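Local coordinates for vascular protein tyrosine phosphatase 1 (PDB 3I36), which probably removes phosphate from phosphotyrosine residues of signalling and cell-junction proteins, this chain being the catalytic domain of the receptor-type phosphatase, at residues T269-Y277 with Y293-L301. Residues are numbered along the deposited sequence; the frame is centred on the assembly and turned at random.
Sequences TVDVYGIVY and YVFLNQCVL
Val272 plugs into helix 293-301 as a knob into a hole, the centre of a buried, apolar contact between a short strand-and-helix segment, 269-277, and the helical segment 293-301 near the C-terminal end of the catalytic domain. The hole is framed by Tyr293, Leu296, Asn297 and Val300. Val272 splits its methyls between these neighbours, chi1 176° setting CG1 opposite the backbone N: CG1 touches Tyr293 CE1 at 3.7 Å and leans on Leu296 CD1, while CG2 passes Val300 CG2 at 4.1 Å. One turn on, Val276 CG2 lies at the edge of the Tyr293 ring, near its plane, and meets Leu296 CD1 at 3.8 Å. At the strand end, Val270 CG1 and Val300 CG1 come tip to tip at 3.6 Å. In this protein-tyrosine phosphatase fold the pair belongs to the helices flanking the central sheet, and helices 28-53 and 249-267 pack against the two segments. The axes of helices 272-277 and 293-301 come within 11.1 Å, their N-to-C directions 133° apart, and Asp271 N-caps helix 272-280, its OD1 accepting from Gly274 N at 2.8 Å. Tyr293 crosses Val272 and Val276 at a slant, and its OH lies 3.5 Å from Tyr273 CA; that hydroxyl hydrogen-bonds Glu49 of helix 28-53. A leucine in place of Tyr293 would probably leave Glu49 without this partner and open a gap beside Tyr273, where the hydroxyl end had lain. The Tyr273 ring, with Tyr293 OH at its edge, makes a cation-pi contact with Lys24.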
# COMPACT_ATOMS: atom_id res chain seq x y z
N THR A 269 14.45 15.85 6.81
CA THR A 269 14.00 16.54 5.62
C THR A 269 12.81 15.76 5.13
O THR A 269 12.62 14.60 5.48
CB THR A 269 15.04 16.50 4.51
OG1 THR A 269 15.18 15.14 4.06
CG2 THR A 269 16.36 17.03 5.00
N VAL A 270 11.99 16.39 4.31
CA VAL A 270 10.92 15.65 3.69
C VAL A 270 10.86 16.03 2.24
O VAL A 270 11.21 17.14 1.84
CB VAL A 270 9.55 15.87 4.38
CG1 VAL A 270 9.68 15.70 5.90
CG2 VAL A 270 8.98 17.21 4.05
N ASP A 271 10.40 15.08 1.45
CA ASP A 271 10.16 15.35 0.06
C ASP A 271 8.95 14.52 -0.30
O ASP A 271 9.05 13.42 -0.83
CB ASP A 271 11.37 14.97 -0.78
CG ASP A 271 11.23 15.45 -2.21
OD1 ASP A 271 10.16 16.00 -2.56
OD2 ASP A 271 12.20 15.29 -2.98
N VAL A 272 7.78 15.07 0.00
CA VAL A 272 6.55 14.36 -0.24
C VAL A 272 6.40 14.25 -1.75
O VAL A 272 6.02 13.22 -2.27
CB VAL A 272 5.37 15.15 0.32
CG1 VAL A 272 4.04 14.46 -0.02
CG2 VAL A 272 5.54 15.33 1.83
N TYR A 273 6.70 15.35 -2.43
CA TYR A 273 6.59 15.38 -3.87
C TYR A 273 7.44 14.27 -4.48
O TYR A 273 6.97 13.52 -5.32
CB TYR A 273 7.03 16.74 -4.40
CG TYR A 273 6.87 16.85 -5.89
CD1 TYR A 273 5.70 17.36 -6.44
CD2 TYR A 273 7.88 16.45 -6.75
CE1 TYR A 273 5.54 17.46 -7.80
CE2 TYR A 273 7.74 16.54 -8.12
CZ TYR A 273 6.57 17.05 -8.63
OH TYR A 273 6.41 17.15 -9.99
N GLY A 274 8.69 14.17 -4.03
CA GLY A 274 9.62 13.18 -4.55
C GLY A 274 9.15 11.77 -4.26
O GLY A 274 9.29 10.87 -5.09
N ILE A 275 8.57 11.58 -3.09
CA ILE A 275 8.04 10.27 -2.76
C ILE A 275 6.87 9.93 -3.66
O ILE A 275 6.85 8.86 -4.26
CB ILE A 275 7.60 10.21 -1.29
CG1 ILE A 275 8.85 10.22 -0.41
CG2 ILE A 275 6.79 8.94 -1.03
CD1 ILE A 275 8.55 10.56 1.05
N VAL A 276 5.91 10.83 -3.78
CA VAL A 276 4.72 10.49 -4.55
C VAL A 276 5.11 10.32 -5.99
O VAL A 276 4.63 9.43 -6.67
CB VAL A 276 3.61 11.55 -4.40
CG1 VAL A 276 2.42 11.19 -5.31
CG2 VAL A 276 3.18 11.62 -2.92
N TYR A 277 6.01 11.17 -6.46
CA TYR A 277 6.54 11.04 -7.81
C TYR A 277 7.06 9.62 -8.04
O TYR A 277 6.69 8.93 -9.00
CB TYR A 277 7.66 12.03 -8.02
CG TYR A 277 8.08 12.14 -9.46
CD1 TYR A 277 7.73 13.25 -10.21
CD2 TYR A 277 8.84 11.14 -10.06
CE1 TYR A 277 8.11 13.36 -11.54
CE2 TYR A 277 9.23 11.24 -11.39
CZ TYR A 277 8.86 12.36 -12.11
OH TYR A 277 9.23 12.47 -13.43
N TYR A 293 -3.03 13.83 -0.66
CA TYR A 293 -1.73 14.47 -0.77
C TYR A 293 -1.55 15.52 0.33
O TYR A 293 -0.48 15.64 0.91
CB TYR A 293 -1.58 15.12 -2.14
CG TYR A 293 -0.19 15.66 -2.40
CD1 TYR A 293 0.82 14.83 -2.83
CD2 TYR A 293 0.09 17.01 -2.22
CE1 TYR A 293 2.08 15.31 -3.08
CE2 TYR A 293 1.36 17.50 -2.48
CZ TYR A 293 2.35 16.64 -2.91
OH TYR A 293 3.61 17.10 -3.17
N VAL A 294 -2.61 16.28 0.58
CA VAL A 294 -2.55 17.25 1.66
C VAL A 294 -2.45 16.52 2.99
O VAL A 294 -1.70 16.92 3.87
CB VAL A 294 -3.77 18.18 1.66
CG1 VAL A 294 -3.75 19.08 2.90
CG2 VAL A 294 -3.78 19.01 0.38
N PHE A 295 -3.21 15.44 3.12
CA PHE A 295 -3.16 14.60 4.32
C PHE A 295 -1.74 14.16 4.61
O PHE A 295 -1.32 14.11 5.77
CB PHE A 295 -4.09 13.40 4.15
CG PHE A 295 -4.12 12.47 5.34
CD1 PHE A 295 -4.89 12.77 6.46
CD2 PHE A 295 -3.40 11.29 5.32
CE1 PHE A 295 -4.94 11.90 7.53
CE2 PHE A 295 -3.43 10.42 6.39
CZ PHE A 295 -4.20 10.72 7.50
N LEU A 296 -0.97 13.84 3.57
CA LEU A 296 0.42 13.44 3.76
C LEU A 296 1.19 14.57 4.37
O LEU A 296 1.99 14.40 5.28
CB LEU A 296 1.10 13.14 2.43
CG LEU A 296 0.83 11.78 1.85
CD1 LEU A 296 1.63 11.66 0.57
CD2 LEU A 296 1.23 10.75 2.89
N ASN A 297 0.96 15.74 3.81
CA ASN A 297 1.64 16.90 4.33
C ASN A 297 1.20 17.15 5.75
O ASN A 297 2.00 17.52 6.60
CB ASN A 297 1.40 18.07 3.41
CG ASN A 297 2.20 17.96 2.15
OD1 ASN A 297 1.75 17.39 1.15
ND2 ASN A 297 3.43 18.46 2.20
N GLN A 298 -0.08 16.92 6.02
CA GLN A 298 -0.57 17.05 7.40
C GLN A 298 0.16 16.06 8.31
O GLN A 298 0.54 16.39 9.44
CB GLN A 298 -2.07 16.79 7.47
CG GLN A 298 -2.66 17.14 8.85
CD GLN A 298 -2.53 18.61 9.15
OE1 GLN A 298 -3.04 19.44 8.39
NE2 GLN A 298 -1.86 18.95 10.25
N CYS A 299 0.35 14.84 7.81
CA CYS A 299 1.08 13.83 8.55
C CYS A 299 2.47 14.33 8.92
O CYS A 299 2.86 14.28 10.08
CB CYS A 299 1.18 12.54 7.74
SG CYS A 299 -0.34 11.63 7.71
N VAL A 300 3.19 14.83 7.93
CA VAL A 300 4.51 15.39 8.16
C VAL A 300 4.46 16.48 9.20
O VAL A 300 5.29 16.52 10.11
CB VAL A 300 5.13 15.95 6.87
CG1 VAL A 300 6.45 16.65 7.17
CG2 VAL A 300 5.34 14.84 5.85
N LEU A 301 3.49 17.38 9.07
CA LEU A 301 3.39 18.50 10.00
C LEU A 301 3.17 17.98 11.41
O LEU A 301 3.82 18.43 12.37
CB LEU A 301 2.25 19.43 9.59
CG LEU A 301 2.14 20.72 10.39
CD1 LEU A 301 3.35 21.59 10.14
CD2 LEU A 301 0.83 21.46 10.03